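Local coordinates for putative secreted protein (Streptomyces sp. SirexAA-E, PDB 4PEY), which hydrolyses laminarin and laminarioligosaccharides as an exo-beta-1,3-glucanase of glycoside hydrolase family 55, yielding glucose and laminaribiose, at residues 175-180 and 192-197; 212-217 and 242-247; 135-140 and 159-164; 203-208 and 554-559. The protein carries 1 engineered substitution. All coordinates share one frame; numbering follows the deposited sequence. Where two conformers were deposited one is given.

Interaction 1: 175-180 and 192-197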
loop_
_atom_site.group_PDB
_atom_site.type_symbol
_atom_site.label_atom_id
_atom_site.label_comp_id
_atom_site.label_asym_id
_atom_site.label_seq_id
_atom_site.Cartn_x
_atom_site.Cartn_y
_atom_site.Cartn_z
ATOM N N TRP A 175 -1.360 1.746 12.250
ATOM C CA TRP A 175 -2.386 1.211 11.363
ATOM C C TRP A 175 -3.164 2.340 10.730
ATOM O O TRP A 175 -3.340 3.384 11.360
ATOM C CB TRP A 175 -3.350 0.285 12.127
ATOM C CG TRP A 175 -4.038 -0.680 11.218
ATOM C CD1 TRP A 175 -5.199 -0.479 10.516
ATOM C CD2 TRP A 175 -3.569 -1.982 10.856
ATOM N NE1 TRP A 175 -5.489 -1.590 9.758
ATOM C CE2 TRP A 175 -4.505 -2.526 9.948
ATOM C CE3 TRP A 175 -2.458 -2.752 11.232
ATOM C CZ2 TRP A 175 -4.361 -3.809 9.402
ATOM C CZ3 TRP A 175 -2.314 -4.025 10.688
ATOM C CH2 TRP A 175 -3.262 -4.539 9.779
ATOM N N TYR A 176 -3.632 2.123 9.497
ATOM C CA TYR A 176 -4.573 3.032 8.840
ATOM C C TYR A 176 -5.852 2.302 8.454
ATOM O O TYR A 176 -5.809 1.247 7.822
ATOM C CB TYR A 176 -3.957 3.679 7.590
ATOM C CG TYR A 176 -4.909 4.619 6.865
ATOM C CD1 TYR A 176 -5.559 5.651 7.548
ATOM C CD2 TYR A 176 -5.163 4.476 5.504
ATOM C CE1 TYR A 176 -6.426 6.513 6.885
ATOM C CE2 TYR A 176 -6.027 5.339 4.832
ATOM C CZ TYR A 176 -6.650 6.353 5.525
ATOM O OH TYR A 176 -7.501 7.199 4.847
ATOM N N THR A 177 -6.987 2.879 8.832
ATOM C CA THR A 177 -8.295 2.349 8.473
ATOM C C THR A 177 -9.086 3.473 7.825
ATOM O O THR A 177 -9.153 4.574 8.392
ATOM C CB THR A 177 -9.068 1.826 9.717
ATOM O OG1 THR A 177 -8.242 0.927 10.466
ATOM C CG2 THR A 177 -10.379 1.131 9.321
ATOM N N ARG A 178 -9.679 3.235 6.654
ATOM C CA ARG A 178 -10.580 4.254 6.102
ATOM C C ARG A 178 -11.905 3.700 5.611
ATOM O O ARG A 178 -12.007 2.546 5.182
ATOM C CB ARG A 178 -9.921 5.056 4.973
ATOM C CG ARG A 178 -9.756 4.350 3.666
ATOM C CD ARG A 178 -9.621 5.331 2.460
ATOM N NE ARG A 178 -9.497 4.536 1.243
ATOM C CZ ARG A 178 -10.517 3.930 0.635
ATOM N NH1 ARG A 178 -11.761 4.081 1.084
ATOM N NH2 ARG A 178 -10.294 3.170 -0.428
ATOM N N ASP A 179 -12.924 4.547 5.737
ATOM C CA ASP A 179 -14.228 4.348 5.108
ATOM C C ASP A 179 -14.763 2.954 5.403
ATOM O O ASP A 179 -15.001 2.148 4.507
ATOM C CB ASP A 179 -14.109 4.629 3.610
ATOM C CG ASP A 179 -13.593 6.033 3.343
ATOM O OD1 ASP A 179 -13.740 6.884 4.247
ATOM O OD2 ASP A 179 -13.035 6.289 2.259
ATOM N N SER A 180 -14.927 2.701 6.696
ATOM C CA SER A 180 -15.218 1.375 7.220
ATOM C C SER A 180 -16.153 1.482 8.415
ATOM O O SER A 180 -16.531 2.580 8.830
ATOM C CB SER A 180 -13.918 0.663 7.639
ATOM O OG SER A 180 -13.099 0.321 6.526
ATOM N N MET A 192 -2.314 5.010 15.372
ATOM C CA MET A 192 -3.505 4.483 14.757
ATOM C C MET A 192 -4.367 5.604 14.191
ATOM O O MET A 192 -4.855 6.439 14.914
ATOM C CB MET A 192 -4.318 3.645 15.757
ATOM C CG MET A 192 -3.843 2.222 16.038
ATOM S SD MET A 192 -2.053 1.959 16.325
ATOM C CE MET A 192 -2.000 0.172 16.403
ATOM N N THR A 193 -4.475 5.631 12.881
ATOM C CA THR A 193 -5.180 6.697 12.180
ATOM C C THR A 193 -6.449 6.160 11.499
ATOM O O THR A 193 -6.464 5.042 10.952
ATOM C CB THR A 193 -4.245 7.383 11.142
ATOM O OG1 THR A 193 -3.172 8.035 11.831
ATOM C CG2 THR A 193 -4.984 8.415 10.290
ATOM N N PHE A 194 -7.510 6.961 11.558
ATOM C CA PHE A 194 -8.829 6.618 11.031
ATOM C C PHE A 194 -9.363 7.780 10.202
ATOM O O PHE A 194 -9.308 8.927 10.652
ATOM C CB PHE A 194 -9.815 6.336 12.172
ATOM C CG PHE A 194 -9.285 5.402 13.228
ATOM C CD1 PHE A 194 -8.502 5.882 14.274
ATOM C CD2 PHE A 194 -9.578 4.044 13.185
ATOM C CE1 PHE A 194 -8.011 5.023 15.246
ATOM C CE2 PHE A 194 -9.091 3.177 14.165
ATOM C CZ PHE A 194 -8.307 3.664 15.194
ATOM N N SER A 195 -9.900 7.513 9.014
ATOM C CA SER A 195 -10.715 8.535 8.343
ATOM C C SER A 195 -11.993 7.887 7.820
ATOM O O SER A 195 -11.942 6.861 7.160
ATOM C CB SER A 195 -9.948 9.253 7.215
ATOM O OG SER A 195 -9.569 8.388 6.153
ATOM N N GLY A 196 -13.142 8.473 8.149
ATOM C CA GLY A 196 -14.419 7.930 7.714
ATOM C C GLY A 196 -14.762 6.574 8.307
ATOM O O GLY A 196 -15.429 5.762 7.669
ATOM N N VAL A 197 -14.313 6.313 9.533
ATOM C CA VAL A 197 -14.557 5.015 10.149
ATOM C C VAL A 197 -15.640 5.110 11.219
ATOM O O VAL A 197 -15.447 5.725 12.271
ATOM C CB VAL A 197 -13.262 4.435 10.764
ATOM C CG1 VAL A 197 -13.539 3.088 11.444
ATOM C CG2 VAL A 197 -12.193 4.295 9.680
HETATM O O HOH W 1 -6.511 2.416 12.131
#
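Y176 and S195 join hydroxyls across two neighbouring parallel strands, 175-178 and 192-194, successive rungs of the first of the two beta-helical domains that make up a family 55 glucanase. The strands run 12° apart, in register from W175 beside M192 to R178 beside S195. Main-chain bonds alternate in direction: T193 N to W175 O, T177 N to T193 O, S195 N to T177 O and D179 N to S195 O. T193 O also accepts from a water, which is hydrogen-bonded to T177 OG1 at 2.8 Å.

Y176 has CG anti to its backbone N (chi1 179°), which lays the ring along the strand towards S195; Y176 OH meets S195 OG at 2.7 Å, with OG near the ring plane at its edge. S195 OG is also hydrogen-bonded to T216 OG1 on the next rung. On the other face the methyl V197 CG2 lies 3.7 Å from T177 CG2, the two side chains crossing at about a right angle. G196, with positive phi, has no CB where one would collide with D179 OD1, an oxygen that is hydrogen-bonded to T216 OG1. R178 also forms salt bridges with E221 through NH1 and with D397 through NH2, and S219 OG bonds D179 OD2. That same OD2 of D179 is salt-bridged to R178 NH1 at 2.8 Å, on its anti side, 26° out of the carboxylate plane.

Interaction 2: 212-217 and 242-247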
loop_
_atom_site.group_PDB
_atom_site.type_symbol
_atom_site.label_atom_id
_atom_site.label_comp_id
_atom_site.label_asym_id
_atom_site.label_seq_id
_atom_site.Cartn_x
_atom_site.Cartn_y
_atom_site.Cartn_z
ATOM N N THR A 212 -8.090 10.774 14.412
ATOM C CA THR A 212 -9.404 10.408 13.902
ATOM C C THR A 212 -10.050 11.543 13.121
ATOM O O THR A 212 -10.316 12.617 13.671
ATOM C CB THR A 212 -10.338 9.986 15.055
ATOM O OG1 THR A 212 -9.724 8.914 15.785
ATOM C CG2 THR A 212 -11.697 9.545 14.525
ATOM N N LEU A 213 -10.310 11.280 11.845
ATOM C CA LEU A 213 -10.993 12.213 10.958
ATOM C C LEU A 213 -12.391 11.678 10.653
ATOM O O LEU A 213 -12.551 10.500 10.335
ATOM C CB LEU A 213 -10.198 12.414 9.663
ATOM C CG LEU A 213 -8.842 13.130 9.709
ATOM C CD1 LEU A 213 -7.782 12.382 10.505
ATOM C CD2 LEU A 213 -8.339 13.325 8.298
ATOM N N GLU A 214 -13.402 12.537 10.752
ATOM C CA GLU A 214 -14.786 12.108 10.558
ATOM C C GLU A 214 -15.037 11.538 9.156
ATOM O O GLU A 214 -15.774 10.558 8.996
ATOM C CB GLU A 214 -15.731 13.280 10.829
ATOM C CG GLU A 214 -17.213 12.965 10.650
ATOM C CD GLU A 214 -17.813 12.221 11.834
ATOM O OE1 GLU A 214 -17.110 12.048 12.851
ATOM O OE2 GLU A 214 -18.997 11.816 11.744
ATOM N N THR A 215 -14.422 12.148 8.146
ATOM C CA THR A 215 -14.565 11.690 6.767
ATOM C C THR A 215 -13.225 11.651 6.039
ATOM O O THR A 215 -12.249 12.275 6.469
ATOM C CB THR A 215 -15.522 12.590 5.948
ATOM O OG1 THR A 215 -14.989 13.921 5.862
ATOM C CG2 THR A 215 -16.909 12.629 6.576
ATOM N N THR A 216 -13.195 10.922 4.927
ATOM C CA THR A 216 -12.066 10.947 4.003
ATOM C C THR A 216 -12.390 11.955 2.894
ATOM O O THR A 216 -13.443 11.845 2.269
ATOM C CB THR A 216 -11.800 9.554 3.412
ATOM O OG1 THR A 216 -11.742 8.580 4.469
ATOM C CG2 THR A 216 -10.493 9.540 2.621
ATOM N N PRO A 217 -11.503 12.947 2.658
ATOM C CA PRO A 217 -11.837 14.044 1.733
ATOM C C PRO A 217 -12.341 13.549 0.382
ATOM O O PRO A 217 -13.371 14.013 -0.125
ATOM C CB PRO A 217 -10.511 14.794 1.580
ATOM C CG PRO A 217 -9.778 14.521 2.841
ATOM C CD PRO A 217 -10.198 13.151 3.314
ATOM N N ASN A 242 -15.955 13.286 0.910
ATOM C CA ASN A 242 -16.268 13.249 2.336
ATOM C C ASN A 242 -16.871 11.900 2.718
ATOM O O ASN A 242 -17.943 11.821 3.323
ATOM C CB ASN A 242 -17.205 14.396 2.704
ATOM C CG ASN A 242 -16.566 15.745 2.475
ATOM O OD1 ASN A 242 -15.392 15.945 2.790
ATOM N ND2 ASN A 242 -17.320 16.668 1.905
ATOM N N ALA A 243 -16.161 10.845 2.330
ATOM C CA ALA A 243 -16.609 9.475 2.518
ATOM C C ALA A 243 -16.624 9.078 3.990
ATOM O O ALA A 243 -15.761 9.491 4.768
ATOM C CB ALA A 243 -15.718 8.530 1.731
ATOM N N ARG A 244 -17.602 8.257 4.356
ATOM C CA ARG A 244 -17.668 7.685 5.691
ATOM C C ARG A 244 -18.424 6.369 5.623
ATOM O O ARG A 244 -19.457 6.277 4.953
ATOM C CB ARG A 244 -18.333 8.653 6.673
ATOM C CG ARG A 244 -18.407 8.137 8.111
ATOM C CD ARG A 244 -18.879 9.223 9.084
ATOM N NE ARG A 244 -19.091 8.681 10.426
ATOM C CZ ARG A 244 -18.131 8.513 11.330
ATOM N NH1 ARG A 244 -16.883 8.871 11.053
ATOM N NH2 ARG A 244 -18.425 7.994 12.521
ATOM N N GLY A 245 -17.899 5.350 6.305
ATOM C CA GLY A 245 -18.502 4.027 6.280
ATOM C C GLY A 245 -18.274 3.313 4.962
ATOM O O GLY A 245 -17.619 3.842 4.064
ATOM N N THR A 246 -18.825 2.108 4.841
ATOM C CA THR A 246 -18.581 1.293 3.664
ATOM C C THR A 246 -19.380 1.779 2.454
ATOM O O THR A 246 -20.414 2.449 2.588
ATOM C CB THR A 246 -18.928 -0.184 3.914
ATOM O OG1 THR A 246 -20.340 -0.313 4.126
ATOM C CG2 THR A 246 -18.164 -0.725 5.124
ATOM N N SER A 247 -18.901 1.405 1.272
ATOM C CA SER A 247 -19.555 1.767 0.023
ATOM C C SER A 247 -20.729 0.844 -0.302
ATOM O O SER A 247 -21.613 1.196 -1.097
ATOM C CB SER A 247 -18.547 1.726 -1.128
ATOM O OG SER A 247 -18.146 0.389 -1.398
HETATM O O HOH W 2 -13.466 15.306 4.281
#
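A G1 beta bulge marks this contact, where strand 210-220 pairs antiparallel with strand 231-243 after the parallel rungs of the beta-helix: N242 and A243 both face T216. T216 and A243 form the hydrogen-bonded pair, T216 N giving to A243 O at 2.9 Å and A243 N returning to T216 O. N242, in the left-handed region of backbone angles, turns its own N to P217 O, which it meets from above the carbonyl plane. T215 leans over the bulge, CG2 at 3.5 Å from N242 O, and a water joins T215 OG1 to N242 OD1, to which it donates.

The side-chain grip lies between E214 and R244. R244 is stretched out all the way from CB to NE (chi1 -178°), and this carries its guanidinium alongside E214. R244 NH1 gives a hydrogen bond to E214 O at 2.9 Å, in the guanidinium plane and on a lone pair of the carbonyl. The E214 chain bends at chi2 (79°) and folds its carboxylate over one guanidinium face, the planes 9° apart and E214 OE2 above the centre, 3.4 Å from R244 NE. A leucine in place of R244 has neither the N-H nor the charge, and would probably leave E214 O without its partner and the carboxylate free to turn. One arginine thus holds two groups of one residue in different ways: the carbonyl by a directed N-H at the edge, the carboxylate by charge attraction through a stacked face, with no N-H aimed at it.

Interaction 3: 135-140 and 159-164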
loop_
_atom_site.group_PDB
_atom_site.type_symbol
_atom_site.label_atom_id
_atom_site.label_comp_id
_atom_site.label_asym_id
_atom_site.label_seq_id
_atom_site.Cartn_x
_atom_site.Cartn_y
_atom_site.Cartn_z
ATOM N N ARG A 135 -9.417 -5.240 2.005
ATOM C CA ARG A 135 -10.427 -4.361 1.393
ATOM C C ARG A 135 -11.781 -5.024 1.203
ATOM O O ARG A 135 -11.848 -6.195 0.852
ATOM C CB ARG A 135 -9.975 -3.886 0.008
ATOM C CG ARG A 135 -8.771 -2.966 -0.036
ATOM C CD ARG A 135 -8.430 -2.636 -1.494
ATOM N NE ARG A 135 -7.229 -1.807 -1.624
ATOM C CZ ARG A 135 -7.206 -0.479 -1.577
ATOM N NH1 ARG A 135 -8.331 0.212 -1.391
ATOM N NH2 ARG A 135 -6.042 0.159 -1.700
ATOM N N ARG A 136 -12.855 -4.266 1.398
ATOM C CA ARG A 136 -14.203 -4.743 1.072
ATOM C C ARG A 136 -14.471 -6.091 1.742
ATOM O O ARG A 136 -15.013 -7.010 1.131
ATOM C CB ARG A 136 -14.386 -4.840 -0.457
ATOM C CG ARG A 136 -15.829 -4.773 -0.953
ATOM C CD ARG A 136 -15.898 -4.991 -2.473
ATOM N NE ARG A 136 -17.263 -4.939 -2.998
ATOM C CZ ARG A 136 -17.881 -3.819 -3.353
ATOM N NH1 ARG A 136 -19.122 -3.860 -3.824
ATOM N NH2 ARG A 136 -17.257 -2.656 -3.237
ATOM N N MET A 137 -14.088 -6.194 3.012
ATOM C CA MET A 137 -14.281 -7.415 3.785
ATOM C C MET A 137 -15.414 -7.242 4.784
ATOM O O MET A 137 -15.596 -6.156 5.342
ATOM C CB MET A 137 -12.992 -7.788 4.535
ATOM C CG MET A 137 -11.800 -8.052 3.621
ATOM S SD MET A 137 -11.928 -9.577 2.654
ATOM C CE MET A 137 -11.741 -10.827 3.926
ATOM N N HIS A 138 -16.150 -8.322 5.044
ATOM C CA HIS A 138 -17.110 -8.333 6.140
ATOM C C HIS A 138 -16.713 -9.404 7.138
ATOM O O HIS A 138 -16.876 -10.591 6.864
ATOM C CB HIS A 138 -18.542 -8.594 5.658
ATOM C CG HIS A 138 -19.557 -8.510 6.759
ATOM N ND1 HIS A 138 -20.797 -9.110 6.685
ATOM C CD2 HIS A 138 -19.499 -7.914 7.975
ATOM C CE1 HIS A 138 -21.469 -8.866 7.799
ATOM N NE2 HIS A 138 -20.697 -8.152 8.603
ATOM N N VAL A 139 -16.197 -8.995 8.295
ATOM C CA VAL A 139 -15.830 -9.971 9.319
ATOM C C VAL A 139 -16.951 -10.060 10.343
ATOM O O VAL A 139 -17.243 -9.086 11.050
ATOM C CB VAL A 139 -14.503 -9.617 10.022
ATOM C CG1 VAL A 139 -14.134 -10.717 11.012
ATOM C CG2 VAL A 139 -13.388 -9.432 8.993
ATOM N N LYS A 140 -17.599 -11.225 10.398
ATOM C CA LYS A 140 -18.707 -11.433 11.325
ATOM C C LYS A 140 -18.135 -11.959 12.637
ATOM O O LYS A 140 -18.332 -13.113 13.007
ATOM C CB LYS A 140 -19.745 -12.387 10.723
ATOM C CG LYS A 140 -20.234 -11.907 9.357
ATOM C CD LYS A 140 -21.454 -12.655 8.844
ATOM C CE LYS A 140 -21.116 -14.063 8.417
ATOM N NZ LYS A 140 -22.207 -14.696 7.618
ATOM N N ALA A 159 -9.606 -0.956 4.304
ATOM C CA ALA A 159 -10.514 -0.017 3.643
ATOM C C ALA A 159 -11.831 -0.674 3.284
ATOM O O ALA A 159 -11.880 -1.861 2.964
ATOM C CB ALA A 159 -9.881 0.572 2.392
ATOM N N ASP A 160 -12.893 0.124 3.335
ATOM C CA ASP A 160 -14.211 -0.278 2.849
ATOM C C ASP A 160 -14.670 -1.596 3.460
ATOM O O ASP A 160 -15.289 -2.416 2.789
ATOM C CB ASP A 160 -14.217 -0.367 1.310
ATOM C CG ASP A 160 -15.610 -0.191 0.731
ATOM O OD1 ASP A 160 -16.462 0.347 1.459
ATOM O OD2 ASP A 160 -15.869 -0.574 -0.436
ATOM N N SER A 161 -14.390 -1.779 4.750
ATOM C CA SER A 161 -14.690 -3.039 5.414
ATOM C C SER A 161 -15.609 -2.865 6.611
ATOM O O SER A 161 -15.700 -1.781 7.193
ATOM C CB SER A 161 -13.395 -3.724 5.868
ATOM O OG SER A 161 -12.614 -4.111 4.751
ATOM N N LYS A 162 -16.321 -3.935 6.948
ATOM C CA LYS A 162 -17.138 -3.959 8.152
ATOM C C LYS A 162 -16.671 -5.081 9.060
ATOM O O LYS A 162 -16.715 -6.255 8.671
ATOM C CB LYS A 162 -18.622 -4.147 7.824
ATOM C CG LYS A 162 -19.512 -4.136 9.066
ATOM C CD LYS A 162 -20.990 -4.297 8.736
ATOM C CE LYS A 162 -21.863 -3.820 9.895
ATOM N NZ LYS A 162 -21.509 -4.483 11.184
ATOM N N ILE A 163 -16.210 -4.722 10.258
ATOM C CA ILE A 163 -15.862 -5.714 11.268
ATOM C C ILE A 163 -16.936 -5.599 12.352
ATOM O O ILE A 163 -17.062 -4.547 13.000
ATOM C CB ILE A 163 -14.437 -5.497 11.850
ATOM C CG1 ILE A 163 -13.365 -5.758 10.783
ATOM C CG2 ILE A 163 -14.183 -6.428 13.035
ATOM C CD1 ILE A 163 -13.054 -4.593 9.918
ATOM N N ASP A 164 -17.744 -6.651 12.515
ATOM C CA ASP A 164 -18.870 -6.597 13.458
ATOM C C ASP A 164 -18.401 -6.414 14.896
ATOM O O ASP A 164 -19.035 -5.705 15.683
ATOM C CB ASP A 164 -19.722 -7.868 13.395
ATOM C CG ASP A 164 -20.444 -8.050 12.075
ATOM O OD1 ASP A 164 -20.434 -7.138 11.216
ATOM O OD2 ASP A 164 -21.048 -9.132 11.909
HETATM O O HOH W 3 -14.823 -1.822 -2.550
#
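H138 and D164 provide a directed side-chain bond of this parallel rung pair in the beta-helix: H138 NE2 gives to D164 OD1 at 2.8 Å. OD1 lies in the H138 ring plane, and NE2 meets it on the syn side of the carboxylate, 27° out of the carboxylate plane; ring and carboxylate are turned 61° apart. A chi1 of -176° swings the imidazole out beside the K162 chain. In one of its two conformers K162 NZ reaches D164 OD1 from the opposite face of the carboxylate, a salt bridge of 2.9 Å. H138 ND1 is hydrogen-bonded to D85, so both ring nitrogens are engaged and the ring's rotation is fixed.

Among backbone bonds, R136 N gives to A159 O, K162 N to M137 O, V139 N to K162 O and D164 N to V139 O. Where the ladder is interrupted, S161 OG steps in: it accepts from M137 N at 3.1 Å and donates to A159 O from above that carbonyl plane.

A second charged pair is looser. In one conformer of R136, NH2 stands 3.8 Å from D160 OD2, a long salt bridge with a water linking the two; the stronger partners are L82 O for R136 NH1 and S247 OG for D160 OD2.

Apolar contact comes from V139 CG2 beside I163 CG1 at 4.1 Å. Beyond the pair, strand 116-118 flanks 138-144, with M137 packing on L117, while A159 touches R178 on strand 174-178.

Interaction 4: 203-208 and 554-559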
loop_
_atom_site.group_PDB
_atom_site.type_symbol
_atom_site.label_atom_id
_atom_site.label_comp_id
_atom_site.label_asym_id
_atom_site.label_seq_id
_atom_site.Cartn_x
_atom_site.Cartn_y
_atom_site.Cartn_z
ATOM N N GLN A 203 -10.700 11.132 18.445
ATOM C CA GLN A 203 -9.399 11.799 18.446
ATOM C C GLN A 203 -8.855 11.934 19.860
ATOM O O GLN A 203 -9.536 12.477 20.733
ATOM C CB GLN A 203 -9.520 13.181 17.803
ATOM C CG GLN A 203 -8.281 14.057 17.941
ATOM C CD GLN A 203 -7.140 13.596 17.053
ATOM O OE1 GLN A 203 -7.358 13.105 15.945
ATOM N NE2 GLN A 203 -5.912 13.763 17.534
ATOM N N SER A 204 -7.629 11.463 20.090
ATOM C CA SER A 204 -7.088 11.485 21.447
ATOM C C SER A 204 -5.567 11.587 21.526
ATOM O O SER A 204 -5.022 11.599 22.627
ATOM C CB SER A 204 -7.531 10.233 22.205
ATOM O OG SER A 204 -6.931 9.084 21.641
ATOM N N PHE A 205 -4.893 11.640 20.377
ATOM C CA PHE A 205 -3.429 11.736 20.331
ATOM C C PHE A 205 -2.938 12.820 21.305
ATOM O O PHE A 205 -3.473 13.932 21.323
ATOM C CB PHE A 205 -2.988 12.036 18.894
ATOM C CG PHE A 205 -1.507 11.895 18.649
ATOM C CD1 PHE A 205 -0.641 12.954 18.896
ATOM C CD2 PHE A 205 -0.988 10.722 18.119
ATOM C CE1 PHE A 205 0.727 12.824 18.656
ATOM C CE2 PHE A 205 0.373 10.589 17.877
ATOM C CZ PHE A 205 1.230 11.641 18.138
ATOM N N PRO A 206 -1.907 12.515 22.109
ATOM C CA PRO A 206 -1.020 11.348 22.027
ATOM C C PRO A 206 -1.439 10.107 22.819
ATOM O O PRO A 206 -0.852 9.046 22.597
ATOM C CB PRO A 206 0.293 11.892 22.597
ATOM C CG PRO A 206 -0.154 12.884 23.609
ATOM C CD PRO A 206 -1.388 13.530 23.041
ATOM N N GLU A 207 -2.401 10.210 23.729
ATOM C CA GLU A 207 -2.733 9.060 24.563
ATOM C C GLU A 207 -4.234 8.783 24.650
ATOM O O GLU A 207 -4.990 9.559 25.232
ATOM C CB GLU A 207 -2.161 9.242 25.970
ATOM C CG GLU A 207 -2.270 7.991 26.820
ATOM C CD GLU A 207 -1.727 6.760 26.116
ATOM O OE1 GLU A 207 -0.625 6.838 25.535
ATOM O OE2 GLU A 207 -2.408 5.714 26.133
ATOM N N PRO A 208 -4.683 7.670 24.041
ATOM C CA PRO A 208 -3.925 6.762 23.168
ATOM C C PRO A 208 -3.604 7.476 21.852
ATOM O O PRO A 208 -4.202 8.522 21.587
ATOM C CB PRO A 208 -4.886 5.583 22.944
ATOM C CG PRO A 208 -5.909 5.693 24.021
ATOM C CD PRO A 208 -6.032 7.158 24.328
ATOM N N PRO A 554 8.409 7.111 21.703
ATOM C CA PRO A 554 8.239 8.153 20.681
ATOM C C PRO A 554 8.403 9.577 21.206
ATOM O O PRO A 554 8.044 9.872 22.355
ATOM C CB PRO A 554 6.802 7.941 20.198
ATOM C CG PRO A 554 6.504 6.510 20.493
ATOM C CD PRO A 554 7.248 6.205 21.765
ATOM N N SER A 555 8.949 10.443 20.356
ATOM C CA SER A 555 8.888 11.891 20.553
ATOM C C SER A 555 7.781 12.436 19.656
ATOM O O SER A 555 7.761 12.163 18.458
ATOM C CB SER A 555 10.229 12.549 20.231
ATOM O OG SER A 555 10.153 13.952 20.407
ATOM N N GLN A 556 6.872 13.211 20.240
ATOM C CA GLN A 556 5.627 13.592 19.573
ATOM C C GLN A 556 5.427 15.094 19.443
ATOM O O GLN A 556 5.854 15.873 20.301
ATOM C CB GLN A 556 4.435 13.007 20.339
ATOM C CG GLN A 556 4.471 11.491 20.461
ATOM C CD GLN A 556 3.616 10.978 21.603
ATOM O OE1 GLN A 556 3.541 11.596 22.674
ATOM N NE2 GLN A 556 2.958 9.847 21.383
ATOM N N VAL A 557 4.745 15.491 18.371
ATOM C CA VAL A 557 4.267 16.862 18.225
ATOM C C VAL A 557 2.802 16.788 17.825
ATOM O O VAL A 557 2.470 16.192 16.803
ATOM C CB VAL A 557 5.081 17.657 17.171
ATOM C CG1 VAL A 557 4.356 18.933 16.782
ATOM C CG2 VAL A 557 6.485 17.969 17.704
ATOM N N VAL A 558 1.920 17.375 18.626
ATOM C CA VAL A 558 0.483 17.297 18.340
ATOM C C VAL A 558 0.074 18.216 17.181
ATOM O O VAL A 558 -0.705 17.812 16.301
ATOM C CB VAL A 558 -0.367 17.645 19.586
ATOM C CG1 VAL A 558 -1.851 17.646 19.233
ATOM C CG2 VAL A 558 -0.085 16.659 20.711
ATOM N N SER A 559 0.585 19.448 17.194
ATOM C CA SER A 559 0.249 20.444 16.175
ATOM C C SER A 559 1.465 21.196 15.681
ATOM O O SER A 559 2.311 21.611 16.477
ATOM C CB SER A 559 -0.757 21.470 16.707
ATOM O OG SER A 559 -1.970 20.858 17.091
HETATM O O HOH W 4 1.343 7.872 23.062
#
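Q556 reaches from strand 555-557 past F205 to P206 of the loop 203-208. Its CB lies 4.1 Å from F205 CE1, and Q556 CG sits 4.0 Å from CZ of the same ring. With CG anti to the carbonyl carbon (chi1 -58°) and the chain extended beyond it, CD arrives beside P206 CB, and the amide comes to rest 52° from the plane of the F205 ring. Q556 OE1 then touches P206 CB at 3.3 Å. At the tip, Q556 NE2 gives a hydrogen bond of 3.1 Å to a water, which in turn donates to P206 O.

The strand pairs antiparallel with 520-529 near the C-terminal end of the second beta-helical domain, and the loop belongs to the first, so the contact bridges the two domains. At Q556 an alanine lacks CG and the amide, and is likely to open a gap beside F205 CZ and P206 CB and leave the water less firmly placed.

V558 comes in further along. Its CG2 meets F205 CD1 at the ring edge, 4.2 Å away, and V558 CG2 lies 4.1 Å from P206 CD. P206, joined to F205 by a cis peptide, lays its own CB over one face of the F205 ring.

Interactions 1 and 3 are buried parallel rung pairs of the same beta-helical domain; interaction 2 is partly buried at its antiparallel continuation, and interaction 4 lies at the surface. The first three touch: T216 joins 1 and 2, the S180 hydroxyl of 1 accepts from S161 N of 3, and S247 of 2 meets D160 of 3. Ladders of main-chain bonds dominate 1 and 3. Their charged pairs also differ from that of 2, which is stacked face to face, whereas R178 of 1 meets D179 at its guanidinium edge. Interaction 4 has no direct hydrogen bond across it, relying on apolar touches and a water, and meets interaction 2 through Q203 OE1 and T212 N.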